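Local coordinates for protein telomerase reverse transcriptase (Candida albicans SC5314, PDB 6ZDQ) that probably extends chromosome ends as the reverse transcriptase of telomerase, adding telomeric repeats to DNA by copying a template within the enzyme's RNA component, at residues L601-L612 with P663-Q671. Sequence-based numbering, arbitrary orientation.
Sequences LENVLENMGSLL and PELLNCIKQ
Met608, on helix 602-626, sends its methyl group among Leu665, Cys668 and Ile669 of helix 662-676, so that Met608 CE meets three residues of the partner. With CG anti to the backbone N (chi1 176°) and the chain then bent at both following torsions, Met608 CE arrives 3.7 Å from Leu665 CD1. Met608 CE is also 3.7 Å from Ile669 CG1, whose side chain the methionine crosses at roughly a right angle. Further along, Leu612 CD2 meets Ile669 CG2 at 4.0 Å. Toward the helix start, Leu665 CD1 lies over the backbone of Leu605, 4.1 Å from its CA, with Val604 CG1 a looser neighbour. At the end of the contact Leu601 CD1 rests on the aliphatic base of Glu664, 3.7 Å from its CB.

The sulfur contacts are also van der Waals in kind. Cys668 SG sits 3.9 Å from Leu605 CB and also touches Met608 CE.

The two helices run in the same general direction; over the short segments 602-612 and 663-671 their axes come within 10.0 Å, inclined by 30°. Both lie in the helical C-terminal extension of telomerase reverse transcriptase, generally regarded as the counterpart of the polymerase thumb. Tyr652 of helix 634-656 touches both Leu601 and Leu665, while Thr648 of that helix and Tyr585 of helix 574-588 also touch Met608, tying the contact to two further helices.

No hydrogen bond or salt bridge joins the two segments, so their association here rests on the fit of aliphatic and sulfur-bearing side chains, while the backbone hydrogen bonds found here stay within each segment.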
loop_
_atom_site.group_PDB
_atom_site.type_symbol
_atom_site.label_atom_id
_atom_site.label_comp_id
_atom_site.label_asym_id
_atom_site.label_seq_id
_atom_site.Cartn_x
_atom_site.Cartn_y
_atom_site.Cartn_z
ATOM N N LEU A 601 31.764 11.584 8.499
ATOM C CA LEU A 601 30.516 12.238 8.857
ATOM C C LEU A 601 29.664 12.571 7.643
ATOM O O LEU A 601 28.444 12.707 7.781
ATOM C CB LEU A 601 30.790 13.525 9.644
ATOM C CG LEU A 601 30.946 13.387 11.159
ATOM C CD1 LEU A 601 31.344 14.719 11.776
ATOM C CD2 LEU A 601 29.655 12.874 11.776
ATOM N N GLU A 602 30.281 12.691 6.465
ATOM C CA GLU A 602 29.536 13.038 5.259
ATOM C C GLU A 602 28.491 11.981 4.929
ATOM O O GLU A 602 27.375 12.311 4.517
ATOM C CB GLU A 602 30.499 13.235 4.090
ATOM C CG GLU A 602 31.470 14.386 4.281
ATOM C CD GLU A 602 32.424 14.543 3.114
ATOM O OE1 GLU A 602 32.502 13.619 2.278
ATOM O OE2 GLU A 602 33.096 15.594 3.032
ATOM N N ASN A 603 28.827 10.703 5.120
ATOM C CA ASN A 603 27.870 9.630 4.876
ATOM C C ASN A 603 26.686 9.676 5.835
ATOM O O ASN A 603 25.717 8.936 5.632
ATOM C CB ASN A 603 28.570 8.272 4.976
ATOM C CG ASN A 603 27.806 7.162 4.273
ATOM O OD1 ASN A 603 26.947 6.510 4.866
ATOM N ND2 ASN A 603 28.123 6.939 3.002
ATOM N N VAL A 604 26.739 10.517 6.864
ATOM C CA VAL A 604 25.681 10.634 7.857
ATOM C C VAL A 604 24.949 11.969 7.743
ATOM O O VAL A 604 23.721 12.006 7.655
ATOM C CB VAL A 604 26.240 10.431 9.283
ATOM C CG1 VAL A 604 25.151 10.656 10.317
ATOM C CG2 VAL A 604 26.838 9.042 9.425
ATOM N N LEU A 605 25.694 13.080 7.746
ATOM C CA LEU A 605 25.058 14.393 7.816
ATOM C C LEU A 605 24.216 14.682 6.577
ATOM O O LEU A 605 23.139 15.280 6.682
ATOM C CB LEU A 605 26.111 15.484 8.035
ATOM C CG LEU A 605 27.348 15.588 7.140
ATOM C CD1 LEU A 605 27.083 16.410 5.883
ATOM C CD2 LEU A 605 28.513 16.170 7.926
ATOM N N GLU A 606 24.678 14.268 5.398
ATOM C CA GLU A 606 23.871 14.434 4.199
ATOM C C GLU A 606 22.935 13.258 3.955
ATOM O O GLU A 606 22.040 13.363 3.110
ATOM C CB GLU A 606 24.767 14.658 2.975
ATOM C CG GLU A 606 25.419 13.408 2.421
ATOM C CD GLU A 606 26.705 13.712 1.674
ATOM O OE1 GLU A 606 27.288 14.792 1.910
ATOM O OE2 GLU A 606 27.132 12.873 0.851
ATOM N N ASN A 607 23.118 12.148 4.675
ATOM C CA ASN A 607 22.079 11.125 4.726
ATOM C C ASN A 607 20.929 11.580 5.616
ATOM O O ASN A 607 19.757 11.372 5.284
ATOM C CB ASN A 607 22.664 9.806 5.234
ATOM C CG ASN A 607 21.810 8.599 4.869
ATOM O OD1 ASN A 607 22.244 7.455 5.007
ATOM N ND2 ASN A 607 20.598 8.851 4.386
ATOM N N MET A 608 21.252 12.204 6.751
ATOM C CA MET A 608 20.227 12.804 7.598
ATOM C C MET A 608 19.626 14.038 6.937
ATOM O O MET A 608 18.424 14.298 7.070
ATOM C CB MET A 608 20.820 13.151 8.965
ATOM C CG MET A 608 19.874 13.868 9.925
ATOM S SD MET A 608 19.842 15.665 9.729
ATOM C CE MET A 608 21.585 16.056 9.850
ATOM N N GLY A 609 20.450 14.811 6.228
ATOM C CA GLY A 609 19.953 16.008 5.569
ATOM C C GLY A 609 18.863 15.714 4.556
ATOM O O GLY A 609 17.919 16.494 4.404
ATOM N N SER A 610 18.985 14.592 3.842
ATOM C CA SER A 610 17.952 14.201 2.887
ATOM C C SER A 610 16.604 14.033 3.578
ATOM O O SER A 610 15.596 14.606 3.148
ATOM C CB SER A 610 18.358 12.911 2.174
ATOM O OG SER A 610 17.304 12.415 1.369
ATOM N N LEU A 611 16.567 13.243 4.654
ATOM C CA LEU A 611 15.326 13.068 5.400
ATOM C C LEU A 611 14.879 14.371 6.050
ATOM O O LEU A 611 13.684 14.690 6.062
ATOM C CB LEU A 611 15.496 11.973 6.452
ATOM C CG LEU A 611 14.240 11.609 7.245
ATOM C CD1 LEU A 611 13.137 11.136 6.311
ATOM C CD2 LEU A 611 14.546 10.554 8.299
ATOM N N LEU A 612 15.824 15.135 6.603
ATOM C CA LEU A 612 15.469 16.371 7.295
ATOM C C LEU A 612 14.927 17.415 6.326
ATOM O O LEU A 612 13.863 17.999 6.562
ATOM C CB LEU A 612 16.679 16.916 8.058
ATOM C CG LEU A 612 16.441 18.186 8.883
ATOM C CD1 LEU A 612 15.344 17.970 9.916
ATOM C CD2 LEU A 612 17.729 18.643 9.550
ATOM N N PRO A 663 28.683 17.250 18.012
ATOM C CA PRO A 663 28.483 18.692 17.793
ATOM C C PRO A 663 28.444 19.066 16.324
ATOM O O PRO A 663 27.719 19.995 15.946
ATOM C CB PRO A 663 29.683 19.329 18.507
ATOM C CG PRO A 663 30.120 18.317 19.499
ATOM C CD PRO A 663 29.876 16.994 18.843
ATOM N N GLU A 664 29.207 18.367 15.481
ATOM C CA GLU A 664 29.165 18.637 14.048
ATOM C C GLU A 664 27.814 18.252 13.457
ATOM O O GLU A 664 27.288 18.957 12.587
ATOM C CB GLU A 664 30.297 17.893 13.337
ATOM C CG GLU A 664 31.707 18.374 13.686
ATOM C CD GLU A 664 32.199 17.870 15.035
ATOM O OE1 GLU A 664 31.587 18.214 16.068
ATOM O OE2 GLU A 664 33.202 17.124 15.061
ATOM N N LEU A 665 27.241 17.134 13.912
ATOM C CA LEU A 665 25.948 16.702 13.390
ATOM C C LEU A 665 24.841 17.674 13.775
ATOM O O LEU A 665 23.963 17.978 12.958
ATOM C CB LEU A 665 25.622 15.297 13.891
ATOM C CG LEU A 665 24.300 14.721 13.388
ATOM C CD1 LEU A 665 24.306 14.625 11.872
ATOM C CD2 LEU A 665 24.038 13.363 14.008
ATOM N N LEU A 666 24.857 18.168 15.015
ATOM C CA LEU A 666 23.873 19.165 15.420
ATOM C C LEU A 666 24.053 20.462 14.641
ATOM O O LEU A 666 23.068 21.090 14.235
ATOM C CB LEU A 666 23.970 19.418 16.924
ATOM C CG LEU A 666 22.994 20.449 17.493
ATOM C CD1 LEU A 666 21.579 20.163 17.014
ATOM C CD2 LEU A 666 23.056 20.455 19.010
ATOM N N ASN A 667 25.305 20.877 14.426
ATOM C CA ASN A 667 25.569 22.071 13.629
ATOM C C ASN A 667 24.976 21.950 12.232
ATOM O O ASN A 667 24.516 22.946 11.664
ATOM C CB ASN A 667 27.074 22.328 13.551
ATOM C CG ASN A 667 27.406 23.667 12.918
ATOM O OD1 ASN A 667 26.652 24.632 13.047
ATOM N ND2 ASN A 667 28.538 23.729 12.226
ATOM N N CYS A 668 24.975 20.741 11.665
ATOM C CA CYS A 668 24.340 20.531 10.369
ATOM C C CYS A 668 22.826 20.681 10.464
ATOM O O CYS A 668 22.192 21.225 9.553
ATOM C CB CYS A 668 24.711 19.153 9.822
ATOM S SG CYS A 668 23.855 18.695 8.298
ATOM N N ILE A 669 22.229 20.193 11.555
ATOM C CA ILE A 669 20.781 20.301 11.733
ATOM C C ILE A 669 20.358 21.764 11.792
ATOM O O ILE A 669 19.387 22.174 11.146
ATOM C CB ILE A 669 20.338 19.539 12.994
ATOM C CG1 ILE A 669 20.666 18.050 12.862
ATOM C CG2 ILE A 669 18.851 19.748 13.246
ATOM C CD1 ILE A 669 20.280 17.231 14.075
ATOM N N LYS A 670 21.076 22.569 12.577
ATOM C CA LYS A 670 20.722 23.978 12.729
ATOM C C LYS A 670 20.808 24.718 11.399
ATOM O O LYS A 670 19.923 25.512 11.059
ATOM C CB LYS A 670 21.626 24.634 13.771
ATOM C CG LYS A 670 21.591 23.957 15.129
ATOM C CD LYS A 670 22.287 24.799 16.183
ATOM C CE LYS A 670 23.767 24.975 15.885
ATOM N NZ LYS A 670 24.441 25.805 16.922
ATOM N N GLN A 671 21.876 24.475 10.636
ATOM C CA GLN A 671 22.043 25.158 9.357
ATOM C C GLN A 671 20.911 24.820 8.396
ATOM O O GLN A 671 20.434 25.688 7.657
ATOM C CB GLN A 671 23.399 24.801 8.746
ATOM C CG GLN A 671 24.583 25.338 9.533
ATOM C CD GLN A 671 25.911 24.863 8.986
ATOM O OE1 GLN A 671 25.963 24.115 8.009
ATOM N NE2 GLN A 671 26.998 25.297 9.615
#